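Long-range contacts in Abbfa_003403 (Acinetobacter baumannii, PDB 4ZXH), which is a four-domain nonribosomal peptide synthetase that probably activates an amino acid, condenses it while tethered to phosphopantetheine, and releases the product: residues I621-Y626 with V637-P642; L1010-V1015 with L1026-L1031; V1109-M1114 with G1247-T1252. All blocks are in the same frame, centred on the assembly; numbering follows the deposited sequence.

Overall arrangement
The three contacts follow one another along the chain, each in a different domain of the synthetase. Contact 1 belongs to the adenylation domain and pairs strands 621-627 and 635-640. Contact 2 joins helices 1008-1022 and 1028-1033 of the carrier domain, and contact 3 sets the start of helix 1111-1125 against the C-terminal part of helix 1233-1251 in the thioesterase domain. No strand, helix or sheet is shared. Centres of contacts 1 and 2 are about 66 Å apart, those of 2 and 3 about 40 Å, and those of 1 and 3 about 92 Å. Contact 1 lies across the chain's centre from the others. Each contact thus lies within a single domain, and none bridges two.

Contact 1. Residues I621-Y626 with V637-P642; sequences IAYVMY and VRIGHP
Residues 621-626 and 637-640 pair as antiparallel strands, their axes 4.6 Å apart at 156°, and a classic beta bulge sets Ala622 and Tyr623 against Ile639. Ile639 O takes a 2.7 Å bond from Ala622 N, with a weak second one from Tyr623 N; beyond the bulge, Tyr623 O accepts from Ile639 N, and Met625 and Val637 exchange backbone bonds. Tyr623 CG sits between its backbone N and carbonyl carbon (chi1 56°), standing the ring between Ile639 and Met625: Ile639 CB covers one face, 4.0 Å from the centroid, and Met625 CE the other. The beta-branch of Ile639 keeps aliphatic carbon close to the strand, where CG1 comes 3.4 Å from Tyr623 CE1. Across the sheet, Arg638 runs alongside Val624, CG to CG2 3.6 Å, before bending so that NH2 comes 3.7 Å from Ile621 CG1. Its NH1 forms a salt bridge with Asp822. Small Ala622 lets the His641 ring lie flat against CB, 3.5 Å from the centroid, while His641 ND1 bonds Gly619 O. Paired amides and side chains on both faces thus fix the register of a hairpin whose connection is probably the phosphate-binding loop, as in related adenylation domains.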
ATOM      1  N   ILE A 621      39.422 -22.843 -23.548  1.00 33.70           N
ATOM      2  CA  ILE A 621      38.060 -22.321 -23.595  1.00 39.01           C
ATOM      3  C   ILE A 621      37.035 -23.452 -23.749  1.00 40.70           C
ATOM      4  O   ILE A 621      37.176 -24.319 -24.620  1.00 39.75           O
ATOM      5  CB  ILE A 621      37.888 -21.312 -24.760  1.00 32.21           C
ATOM      6  CG1 ILE A 621      38.960 -20.231 -24.698  1.00 33.37           C
ATOM      7  CG2 ILE A 621      36.535 -20.655 -24.717  1.00 30.15           C
ATOM      8  CD1 ILE A 621      38.861 -19.363 -23.473  1.00 31.94           C
ATOM      9  N   ALA A 622      36.001 -23.443 -22.910  1.00 32.41           N
ATOM     10  CA  ALA A 622      35.005 -24.507 -22.973  1.00 35.58           C
ATOM     11  C   ALA A 622      33.813 -24.168 -23.874  1.00 29.87           C
ATOM     12  O   ALA A 622      33.340 -25.018 -24.624  1.00 27.55           O
ATOM     13  CB  ALA A 622      34.523 -24.842 -21.597  1.00 39.15           C
ATOM     14  N   TYR A 623      33.316 -22.941 -23.796  1.00 24.93           N
ATOM     15  CA  TYR A 623      32.252 -22.548 -24.694  1.00 26.31           C
ATOM     16  C   TYR A 623      32.120 -21.047 -24.806  1.00 22.90           C
ATOM     17  O   TYR A 623      32.692 -20.300 -24.017  1.00 25.57           O
ATOM     18  CB  TYR A 623      30.917 -23.155 -24.249  1.00 26.40           C
ATOM     19  CG  TYR A 623      30.485 -22.834 -22.831  1.00 30.26           C
ATOM     20  CD1 TYR A 623      29.984 -21.572 -22.497  1.00 35.23           C
ATOM     21  CD2 TYR A 623      30.521 -23.803 -21.834  1.00 25.83           C
ATOM     22  CE1 TYR A 623      29.563 -21.283 -21.211  1.00 27.50           C
ATOM     23  CE2 TYR A 623      30.100 -23.510 -20.533  1.00 25.22           C
ATOM     24  CZ  TYR A 623      29.628 -22.254 -20.238  1.00 25.63           C
ATOM     25  OH  TYR A 623      29.205 -21.959 -18.972  1.00 40.65           O
ATOM     26  N   VAL A 624      31.368 -20.620 -25.807  1.00 25.68           N
ATOM     27  CA  VAL A 624      31.009 -19.223 -25.979  1.00 28.76           C
ATOM     28  C   VAL A 624      29.501 -19.167 -25.955  1.00 29.57           C
ATOM     29  O   VAL A 624      28.849 -19.558 -26.916  1.00 36.61           O
ATOM     30  CB  VAL A 624      31.535 -18.640 -27.301  1.00 29.56           C
ATOM     31  CG1 VAL A 624      31.265 -17.154 -27.360  1.00 27.76           C
ATOM     32  CG2 VAL A 624      33.018 -18.921 -27.445  1.00 33.03           C
ATOM     33  N   MET A 625      28.950 -18.719 -24.837  1.00 27.00           N
ATOM     34  CA  MET A 625      27.512 -18.733 -24.618  1.00 26.24           C
ATOM     35  C   MET A 625      26.996 -17.350 -24.938  1.00 31.81           C
ATOM     36  O   MET A 625      27.408 -16.369 -24.315  1.00 40.02           O
ATOM     37  CB  MET A 625      27.190 -19.123 -23.164  1.00 33.21           C
ATOM     38  CG  MET A 625      25.715 -19.330 -22.855  1.00 30.34           C
ATOM     39  SD  MET A 625      25.071 -20.897 -23.480  1.00 30.52           S
ATOM     40  CE  MET A 625      26.309 -22.062 -22.876  1.00 19.75           C
ATOM     41  N   TYR A 626      26.120 -17.256 -25.924  1.00 35.81           N
ATOM     42  CA  TYR A 626      25.616 -15.952 -26.318  1.00 35.65           C
ATOM     43  C   TYR A 626      24.464 -15.496 -25.427  1.00 38.40           C
ATOM     44  O   TYR A 626      23.682 -16.305 -24.939  1.00 34.29           O
ATOM     45  CB  TYR A 626      25.231 -15.980 -27.799  1.00 28.18           C
ATOM     46  CG  TYR A 626      26.474 -15.742 -28.589  1.00 24.44           C
ATOM     47  CD1 TYR A 626      27.377 -16.769 -28.817  1.00 22.86           C
ATOM     48  CD2 TYR A 626      26.805 -14.468 -29.016  1.00 25.94           C
ATOM     49  CE1 TYR A 626      28.554 -16.535 -29.494  1.00 25.46           C
ATOM     50  CE2 TYR A 626      27.973 -14.228 -29.699  1.00 23.70           C
ATOM     51  CZ  TYR A 626      28.848 -15.262 -29.928  1.00 28.06           C
ATOM     52  OH  TYR A 626      30.015 -15.019 -30.607  1.00 35.77           O
ATOM     53  N   VAL A 637      29.915 -14.951 -24.255  1.00 29.36           N
ATOM     54  CA  VAL A 637      30.673 -15.049 -23.028  1.00 21.81           C
ATOM     55  C   VAL A 637      31.559 -16.274 -23.093  1.00 33.76           C
ATOM     56  O   VAL A 637      31.066 -17.398 -23.140  1.00 35.91           O
ATOM     57  CB  VAL A 637      29.743 -15.129 -21.791  1.00 30.02           C
ATOM     58  CG1 VAL A 637      30.562 -15.295 -20.500  1.00 24.78           C
ATOM     59  CG2 VAL A 637      28.854 -13.897 -21.708  1.00 21.92           C
ATOM     60  N   ARG A 638      32.871 -16.063 -23.117  1.00 32.44           N
ATOM     61  CA  ARG A 638      33.810 -17.177 -23.215  1.00 27.71           C
ATOM     62  C   ARG A 638      34.162 -17.692 -21.840  1.00 24.22           C
ATOM     63  O   ARG A 638      34.741 -16.981 -21.026  1.00 27.15           O
ATOM     64  CB  ARG A 638      35.084 -16.768 -23.956  1.00 33.86           C
ATOM     65  CG  ARG A 638      34.903 -16.571 -25.442  1.00 32.33           C
ATOM     66  CD  ARG A 638      36.084 -15.819 -26.008  1.00 33.92           C
ATOM     67  NE  ARG A 638      37.254 -16.652 -26.226  1.00 42.89           N
ATOM     68  CZ  ARG A 638      38.504 -16.206 -26.199  1.00 46.41           C
ATOM     69  NH1 ARG A 638      38.761 -14.937 -25.904  1.00 43.71           N
ATOM     70  NH2 ARG A 638      39.503 -17.044 -26.437  1.00 52.16           N
ATOM     71  N   ILE A 639      33.822 -18.946 -21.593  1.00 28.68           N
ATOM     72  CA  ILE A 639      34.035 -19.550 -20.292  1.00 24.46           C
ATOM     73  C   ILE A 639      35.144 -20.575 -20.411  1.00 33.62           C
ATOM     74  O   ILE A 639      35.162 -21.378 -21.363  1.00 36.96           O
ATOM     75  CB  ILE A 639      32.733 -20.202 -19.763  1.00 21.79           C
ATOM     76  CG1 ILE A 639      31.666 -19.134 -19.589  1.00 21.36           C
ATOM     77  CG2 ILE A 639      32.972 -20.903 -18.434  1.00 24.79           C
ATOM     78  CD1 ILE A 639      32.036 -18.086 -18.533  1.00 22.06           C
ATOM     79  N   GLY A 640      36.080 -20.518 -19.460  1.00 36.47           N
ATOM     80  CA  GLY A 640      37.226 -21.412 -19.413  1.00 24.12           C
ATOM     81  C   GLY A 640      36.923 -22.642 -18.583  1.00 31.95           C
ATOM     82  O   GLY A 640      35.949 -22.678 -17.828  1.00 34.82           O
ATOM     83  N   HIS A 641      37.741 -23.670 -18.722  1.00 33.14           N
ATOM     84  CA  HIS A 641      37.444 -24.906 -18.017  1.00 34.05           C
ATOM     85  C   HIS A 641      37.720 -24.834 -16.516  1.00 38.39           C
ATOM     86  O   HIS A 641      37.023 -25.496 -15.745  1.00 41.75           O
ATOM     87  CB  HIS A 641      38.203 -26.073 -18.643  1.00 33.63           C
ATOM     88  CG  HIS A 641      37.452 -26.738 -19.758  1.00 38.85           C
ATOM     89  ND1 HIS A 641      37.912 -26.765 -21.058  1.00 43.70           N
ATOM     90  CD2 HIS A 641      36.263 -27.390 -19.765  1.00 36.29           C
ATOM     91  CE1 HIS A 641      37.042 -27.410 -21.815  1.00 47.11           C
ATOM     92  NE2 HIS A 641      36.029 -27.791 -21.056  1.00 42.40           N
ATOM     93  N   PRO A 642      38.733 -24.053 -16.089  1.00 46.12           N
ATOM     94  CA  PRO A 642      38.831 -23.902 -14.624  1.00 49.42           C
ATOM     95  C   PRO A 642      37.544 -23.384 -13.933  1.00 41.81           C
ATOM     96  O   PRO A 642      37.180 -23.957 -12.910  1.00 42.76           O
ATOM     97  CB  PRO A 642      39.990 -22.917 -14.464  1.00 29.67           C
ATOM     98  CG  PRO A 642      40.882 -23.228 -15.634  1.00 29.53           C
ATOM     99  CD  PRO A 642      39.978 -23.627 -16.768  1.00 27.89           C
TER

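Contact 2. Residues L1010-V1015 with L1026-L1031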
ATOM      1  N   LEU A1010     -13.583  17.438   7.905  1.00 30.83           N
ATOM      2  CA  LEU A1010     -14.803  17.184   7.119  1.00 34.30           C
ATOM      3  C   LEU A1010     -15.266  15.733   7.195  1.00 33.96           C
ATOM      4  O   LEU A1010     -16.455  15.471   7.326  1.00 40.97           O
ATOM      5  CB  LEU A1010     -14.612  17.540   5.644  1.00 34.20           C
ATOM      6  CG  LEU A1010     -14.756  19.001   5.240  1.00 36.18           C
ATOM      7  CD1 LEU A1010     -15.039  19.079   3.755  1.00 43.01           C
ATOM      8  CD2 LEU A1010     -15.851  19.649   6.018  1.00 28.71           C
ATOM      9  N   ALA A1011     -14.322  14.800   7.104  1.00 28.68           N
ATOM     10  CA  ALA A1011     -14.632  13.380   7.217  1.00 25.98           C
ATOM     11  C   ALA A1011     -15.319  13.045   8.541  1.00 32.78           C
ATOM     12  O   ALA A1011     -16.203  12.192   8.576  1.00 32.94           O
ATOM     13  CB  ALA A1011     -13.386  12.559   7.067  1.00 20.31           C
ATOM     14  N   VAL A1012     -14.918  13.707   9.625  1.00 34.91           N
ATOM     15  CA  VAL A1012     -15.578  13.485  10.906  1.00 34.06           C
ATOM     16  C   VAL A1012     -17.013  13.996  10.850  1.00 35.73           C
ATOM     17  O   VAL A1012     -17.927  13.334  11.320  1.00 34.38           O
ATOM     18  CB  VAL A1012     -14.838  14.161  12.067  1.00 36.74           C
ATOM     19  CG1 VAL A1012     -15.741  14.238  13.265  1.00 23.93           C
ATOM     20  CG2 VAL A1012     -13.552  13.400  12.409  1.00 22.50           C
ATOM     21  N   LYS A1013     -17.207  15.161  10.238  1.00 34.02           N
ATOM     22  CA  LYS A1013     -18.540  15.725  10.100  1.00 30.25           C
ATOM     23  C   LYS A1013     -19.400  14.831   9.231  1.00 35.19           C
ATOM     24  O   LYS A1013     -20.541  14.534   9.572  1.00 39.27           O
ATOM     25  CB  LYS A1013     -18.480  17.138   9.514  1.00 37.47           C
ATOM     26  CG  LYS A1013     -17.801  18.166  10.438  1.00 50.10           C
ATOM     27  CD  LYS A1013     -17.857  19.572   9.834  1.00 58.12           C
ATOM     28  CE  LYS A1013     -16.859  20.542  10.484  1.00 56.57           C
ATOM     29  NZ  LYS A1013     -17.206  20.926  11.873  1.00 59.00           N
ATOM     30  N   LEU A1014     -18.846  14.401   8.102  1.00 37.52           N
ATOM     31  CA  LEU A1014     -19.561  13.534   7.179  1.00 24.64           C
ATOM     32  C   LEU A1014     -20.080  12.265   7.858  1.00 28.82           C
ATOM     33  O   LEU A1014     -21.262  11.937   7.783  1.00 31.51           O
ATOM     34  CB  LEU A1014     -18.659  13.168   6.009  1.00 25.88           C
ATOM     35  CG  LEU A1014     -19.222  12.104   5.058  1.00 36.36           C
ATOM     36  CD1 LEU A1014     -20.554  12.542   4.568  1.00 42.05           C
ATOM     37  CD2 LEU A1014     -18.330  11.909   3.869  1.00 40.98           C
ATOM     38  N   VAL A1015     -19.185  11.554   8.526  1.00 29.33           N
ATOM     39  CA  VAL A1015     -19.536  10.292   9.143  1.00 27.64           C
ATOM     40  C   VAL A1015     -20.599  10.465  10.209  1.00 34.10           C
ATOM     41  O   VAL A1015     -21.503   9.637  10.338  1.00 42.27           O
ATOM     42  CB  VAL A1015     -18.308   9.624   9.745  1.00 32.36           C
ATOM     43  CG1 VAL A1015     -18.720   8.578  10.767  1.00 40.74           C
ATOM     44  CG2 VAL A1015     -17.465   8.991   8.627  1.00 20.37           C
ATOM     45  N   LEU A1026     -20.950   4.083  11.607  1.00 57.65           N
ATOM     46  CA  LEU A1026     -19.863   4.053  10.639  1.00 48.11           C
ATOM     47  C   LEU A1026     -18.645   4.710  11.257  1.00 50.78           C
ATOM     48  O   LEU A1026     -18.774   5.505  12.193  1.00 62.51           O
ATOM     49  CB  LEU A1026     -20.230   4.796   9.366  1.00 45.20           C
ATOM     50  CG  LEU A1026     -21.625   4.514   8.849  1.00 53.57           C
ATOM     51  CD1 LEU A1026     -21.858   5.334   7.583  1.00 47.96           C
ATOM     52  CD2 LEU A1026     -21.804   3.014   8.618  1.00 61.30           C
ATOM     53  N   SER A1027     -17.466   4.411  10.730  1.00 40.61           N
ATOM     54  CA  SER A1027     -16.250   4.989  11.279  1.00 40.06           C
ATOM     55  C   SER A1027     -15.566   5.860  10.240  1.00 41.66           C
ATOM     56  O   SER A1027     -15.831   5.712   9.054  1.00 37.20           O
ATOM     57  CB  SER A1027     -15.305   3.893  11.768  1.00 39.93           C
ATOM     58  OG  SER A1027     -15.261   2.799  10.870  1.00 42.92           O
ATOM     59  N   VAL A1028     -14.699   6.772  10.682  1.00 37.62           N
ATOM     60  CA  VAL A1028     -13.889   7.528   9.738  1.00 24.12           C
ATOM     61  C   VAL A1028     -12.936   6.552   9.055  1.00 30.52           C
ATOM     62  O   VAL A1028     -12.489   6.783   7.919  1.00 38.13           O
ATOM     63  CB  VAL A1028     -13.119   8.684  10.416  1.00 25.99           C
ATOM     64  CG1 VAL A1028     -14.060   9.833  10.740  1.00 28.72           C
ATOM     65  CG2 VAL A1028     -12.468   8.216  11.678  1.00 27.45           C
ATOM     66  N   ALA A1029     -12.668   5.432   9.725  1.00 31.34           N
ATOM     67  CA  ALA A1029     -11.834   4.395   9.140  1.00 37.89           C
ATOM     68  C   ALA A1029     -12.507   3.805   7.906  1.00 41.94           C
ATOM     69  O   ALA A1029     -11.849   3.582   6.885  1.00 43.56           O
ATOM     70  CB  ALA A1029     -11.521   3.311  10.152  1.00 26.20           C
ATOM     71  N   LEU A1030     -13.814   3.556   8.003  1.00 41.94           N
ATOM     72  CA  LEU A1030     -14.590   3.059   6.864  1.00 35.73           C
ATOM     73  C   LEU A1030     -14.613   4.069   5.727  1.00 33.50           C
ATOM     74  O   LEU A1030     -14.522   3.693   4.558  1.00 28.02           O
ATOM     75  CB  LEU A1030     -16.020   2.714   7.278  1.00 28.36           C
ATOM     76  CG  LEU A1030     -16.089   1.355   7.970  1.00 33.99           C
ATOM     77  CD1 LEU A1030     -17.453   1.065   8.615  1.00 35.03           C
ATOM     78  CD2 LEU A1030     -15.730   0.290   6.955  1.00 42.60           C
ATOM     79  N   LEU A1031     -14.709   5.352   6.060  1.00 30.65           N
ATOM     80  CA  LEU A1031     -14.713   6.372   5.013  1.00 30.43           C
ATOM     81  C   LEU A1031     -13.344   6.519   4.352  1.00 33.90           C
ATOM     82  O   LEU A1031     -13.235   6.803   3.162  1.00 35.70           O
ATOM     83  CB  LEU A1031     -15.161   7.722   5.569  1.00 19.59           C
ATOM     84  CG  LEU A1031     -15.068   8.877   4.579  1.00 17.63           C
ATOM     85  CD1 LEU A1031     -15.954   8.614   3.399  1.00 19.56           C
ATOM     86  CD2 LEU A1031     -15.466  10.165   5.259  1.00 26.11           C
TER
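The flat groups that Val1015 meets are the peptide units of Leu1026 and Ser1027, with one methyl for each: Val1015 CG1 lies 3.4 Å from Leu1026 O, and its CG2 lies 3.7 Å from Ser1027 O. No aromatic ring takes part across the interface, though Phe1001 borders it beside Ala1011 and Leu1014. This is the helical bundle of a peptidyl carrier domain, in which helix 1008-1022 packs against the short helix 1028-1033. Val1015 is the centre of the contact. A chi1 of 161° turns its CG1 away from the amide nitrogen, and the resulting fork spreads one methyl over the incoming loop and the other toward the first turn of the helix, where Val1015 CG2 is 4.0 Å from Leu1031 CB. A beta-branched residue suits this place because its two methyls branch close to the backbone and so reach both the loop and the helix turn. On the side of Ala1011, Leu1014 and Leu1031 cross at about a right angle, with their CD2 methyls 3.6 Å apart. Leu1031 CD2 also rests against Ala1011 CB at 3.7 Å, where a small residue allows the leucine to approach the helix. On the side facing helix 21-32, Val1028 CG1 lies 4.0 Å from Val1012 CG2. Both of these valines also touch that helix of the condensation domain, Val1012 through Trp27 and Tyr28 and Val1028 through Arg31 and Leu32, so the pair belongs to the docking surface of the carrier. Ser1027 caps the short helix: its OG accepts a bond from Leu1030 N at 3.3 Å.

Contact 3. Residues V1109-M1114 with G1247-T1252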
ATOM      1  N   VAL A1109     -50.849   2.281  -1.824  1.00 37.53           N
ATOM      2  CA  VAL A1109     -51.549   2.075  -3.093  1.00 33.73           C
ATOM      3  C   VAL A1109     -52.737   3.020  -3.296  1.00 36.28           C
ATOM      4  O   VAL A1109     -53.451   2.945  -4.297  1.00 44.44           O
ATOM      5  CB  VAL A1109     -52.057   0.630  -3.214  1.00 39.93           C
ATOM      6  CG1 VAL A1109     -50.883  -0.331  -3.388  1.00 40.10           C
ATOM      7  CG2 VAL A1109     -52.915   0.269  -2.017  1.00 32.41           C
ATOM      8  N   ALA A1110     -52.957   3.906  -2.341  1.00 38.66           N
ATOM      9  CA  ALA A1110     -53.997   4.907  -2.488  1.00 39.83           C
ATOM     10  C   ALA A1110     -53.385   6.276  -2.266  1.00 41.10           C
ATOM     11  O   ALA A1110     -52.774   6.515  -1.225  1.00 46.52           O
ATOM     12  CB  ALA A1110     -55.123   4.656  -1.513  1.00 33.35           C
ATOM     13  N   ILE A1111     -53.539   7.170  -3.237  1.00 37.59           N
ATOM     14  CA  ILE A1111     -52.954   8.505  -3.126  1.00 37.60           C
ATOM     15  C   ILE A1111     -53.419   9.210  -1.857  1.00 40.37           C
ATOM     16  O   ILE A1111     -52.633   9.899  -1.199  1.00 40.71           O
ATOM     17  CB  ILE A1111     -53.272   9.369  -4.360  1.00 38.77           C
ATOM     18  CG1 ILE A1111     -52.208   9.134  -5.425  1.00 41.93           C
ATOM     19  CG2 ILE A1111     -53.234  10.814  -4.034  1.00 46.32           C
ATOM     20  CD1 ILE A1111     -52.075  10.241  -6.406  1.00 39.96           C
ATOM     21  N   GLU A1112     -54.677   9.000  -1.488  1.00 39.29           N
ATOM     22  CA  GLU A1112     -55.217   9.622  -0.282  1.00 47.19           C
ATOM     23  C   GLU A1112     -54.412   9.178   0.958  1.00 50.05           C
ATOM     24  O   GLU A1112     -54.090   9.999   1.826  1.00 50.94           O
ATOM     25  CB  GLU A1112     -56.720   9.305  -0.132  1.00 36.70           C
ATOM     26  CG  GLU A1112     -57.645   9.912  -1.249  1.00 57.22           C
ATOM     27  CD  GLU A1112     -57.905   8.984  -2.477  1.00 66.26           C
ATOM     28  OE1 GLU A1112     -57.168   7.987  -2.674  1.00 61.71           O
ATOM     29  OE2 GLU A1112     -58.858   9.258  -3.256  1.00 63.96           O
ATOM     30  N   GLU A1113     -54.035   7.903   1.014  1.00 46.84           N
ATOM     31  CA  GLU A1113     -53.307   7.383   2.173  1.00 54.67           C
ATOM     32  C   GLU A1113     -51.849   7.810   2.146  1.00 50.64           C
ATOM     33  O   GLU A1113     -51.267   8.169   3.168  1.00 58.86           O
ATOM     34  CB  GLU A1113     -53.406   5.856   2.242  1.00 64.37           C
ATOM     35  CG  GLU A1113     -54.791   5.335   2.567  1.00 78.34           C
ATOM     36  CD  GLU A1113     -55.367   5.965   3.824  1.00102.15           C
ATOM     37  OE1 GLU A1113     -54.598   6.202   4.783  1.00110.49           O
ATOM     38  OE2 GLU A1113     -56.591   6.221   3.857  1.00110.89           O
ATOM     39  N   MET A1114     -51.267   7.749   0.959  1.00 48.36           N
ATOM     40  CA  MET A1114     -49.921   8.251   0.686  1.00 44.34           C
ATOM     41  C   MET A1114     -49.764   9.666   1.245  1.00 40.83           C
ATOM     42  O   MET A1114     -48.796   9.979   1.933  1.00 43.28           O
ATOM     43  CB  MET A1114     -49.675   8.230  -0.829  1.00 26.77           C
ATOM     44  CG  MET A1114     -48.264   8.276  -1.293  1.00 24.91           C
ATOM     45  SD  MET A1114     -48.171   8.033  -3.096  1.00 30.19           S
ATOM     46  CE  MET A1114     -49.023   6.465  -3.268  1.00 24.14           C
ATOM     47  N   GLY A1247     -48.724   2.968  -9.725  1.00 24.02           N
ATOM     48  CA  GLY A1247     -49.583   2.804 -10.888  1.00 21.74           C
ATOM     49  C   GLY A1247     -51.046   2.660 -10.499  1.00 32.04           C
ATOM     50  O   GLY A1247     -51.906   3.389 -10.985  1.00 39.81           O
ATOM     51  N   ILE A1248     -51.320   1.700  -9.621  1.00 27.88           N
ATOM     52  CA  ILE A1248     -52.645   1.472  -9.074  1.00 28.81           C
ATOM     53  C   ILE A1248     -53.173   2.728  -8.375  1.00 34.47           C
ATOM     54  O   ILE A1248     -54.372   3.016  -8.423  1.00 31.26           O
ATOM     55  CB  ILE A1248     -52.613   0.300  -8.085  1.00 29.62           C
ATOM     56  CG1 ILE A1248     -52.138  -0.966  -8.789  1.00 41.54           C
ATOM     57  CG2 ILE A1248     -53.949   0.059  -7.505  1.00 30.12           C
ATOM     58  CD1 ILE A1248     -51.890  -2.137  -7.835  1.00 51.31           C
ATOM     59  N   ALA A1249     -52.280   3.486  -7.733  1.00 26.98           N
ATOM     60  CA  ALA A1249     -52.703   4.702  -7.062  1.00 26.87           C
ATOM     61  C   ALA A1249     -53.196   5.701  -8.097  1.00 34.03           C
ATOM     62  O   ALA A1249     -54.281   6.279  -7.952  1.00 42.55           O
ATOM     63  CB  ALA A1249     -51.581   5.288  -6.240  1.00 24.81           C
ATOM     64  N   LEU A1250     -52.403   5.883  -9.151  1.00 28.96           N
ATOM     65  CA  LEU A1250     -52.797   6.741 -10.264  1.00 26.92           C
ATOM     66  C   LEU A1250     -54.142   6.303 -10.837  1.00 34.81           C
ATOM     67  O   LEU A1250     -55.040   7.123 -11.049  1.00 34.10           O
ATOM     68  CB  LEU A1250     -51.740   6.721 -11.370  1.00 33.08           C
ATOM     69  CG  LEU A1250     -52.039   7.648 -12.549  1.00 35.27           C
ATOM     70  CD1 LEU A1250     -52.302   9.044 -11.990  1.00 46.25           C
ATOM     71  CD2 LEU A1250     -50.868   7.693 -13.518  1.00 24.89           C
ATOM     72  N   GLN A1251     -54.251   4.995 -11.057  1.00 29.47           N
ATOM     73  CA  GLN A1251     -55.390   4.355 -11.678  1.00 27.02           C
ATOM     74  C   GLN A1251     -56.682   4.580 -10.908  1.00 35.75           C
ATOM     75  O   GLN A1251     -57.761   4.472 -11.475  1.00 39.52           O
ATOM     76  CB  GLN A1251     -55.108   2.864 -11.798  1.00 40.06           C
ATOM     77  CG  GLN A1251     -55.850   2.150 -12.892  1.00 61.84           C
ATOM     78  CD  GLN A1251     -55.152   0.855 -13.277  1.00 72.15           C
ATOM     79  OE1 GLN A1251     -53.966   0.667 -12.974  1.00 55.52           O
ATOM     80  NE2 GLN A1251     -55.887  -0.052 -13.936  1.00 80.55           N
ATOM     81  N   THR A1252     -56.575   4.905  -9.620  1.00 33.39           N
ATOM     82  CA  THR A1252     -57.766   5.058  -8.776  1.00 31.85           C
ATOM     83  C   THR A1252     -57.925   6.446  -8.117  1.00 31.35           C
ATOM     84  O   THR A1252     -58.619   6.582  -7.104  1.00 45.22           O
ATOM     85  CB  THR A1252     -57.779   3.987  -7.662  1.00 35.91           C
ATOM     86  OG1 THR A1252     -56.603   4.118  -6.859  1.00 38.94           O
ATOM     87  CG2 THR A1252     -57.816   2.579  -8.261  1.00 32.51           C
TER
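Ala1249 points its CB toward residues 1109-1114, where the side chains of Ile1111 and Met1114 meet it. The setting is the alpha/beta-hydrolase fold of the thioesterase domain, where the start of helix 1111-1125 meets the C-terminal part of helix 1233-1251. Ile1111 presents its CG1 branch, 4.0 Å from Ala1249 CB, while its CG2 lies opposite the backbone N. Met1114 instead comes up as a long arm: CG is anti to the backbone N (chi1 -161°), the chain runs on extended, and a bend at the sulfur (chi3 -56°) turns CE to within 4.1 Å of the same Ala1249 CB. Alanine suits the centre because its small side chain lets the backbones close to 4.8 Å between the CA atoms of Ala1110 and Ala1249. A flexible methionine, in turn, can span the distance from one turn further along. Ile1111 and Met1114 also touch Phe1138 and Ile1142, respectively, of helix 1138-1152, which begins within the probable nucleophile elbow, and so join that helix to helix 1233-1251. The polar share is slight: Val1109 O lies 3.4 Å from Ala1249 CA in a CA-H...O contact. Nearby, Thr1252 OG1 turns back to donate a 2.9 Å hydrogen bond to Ile1248 O.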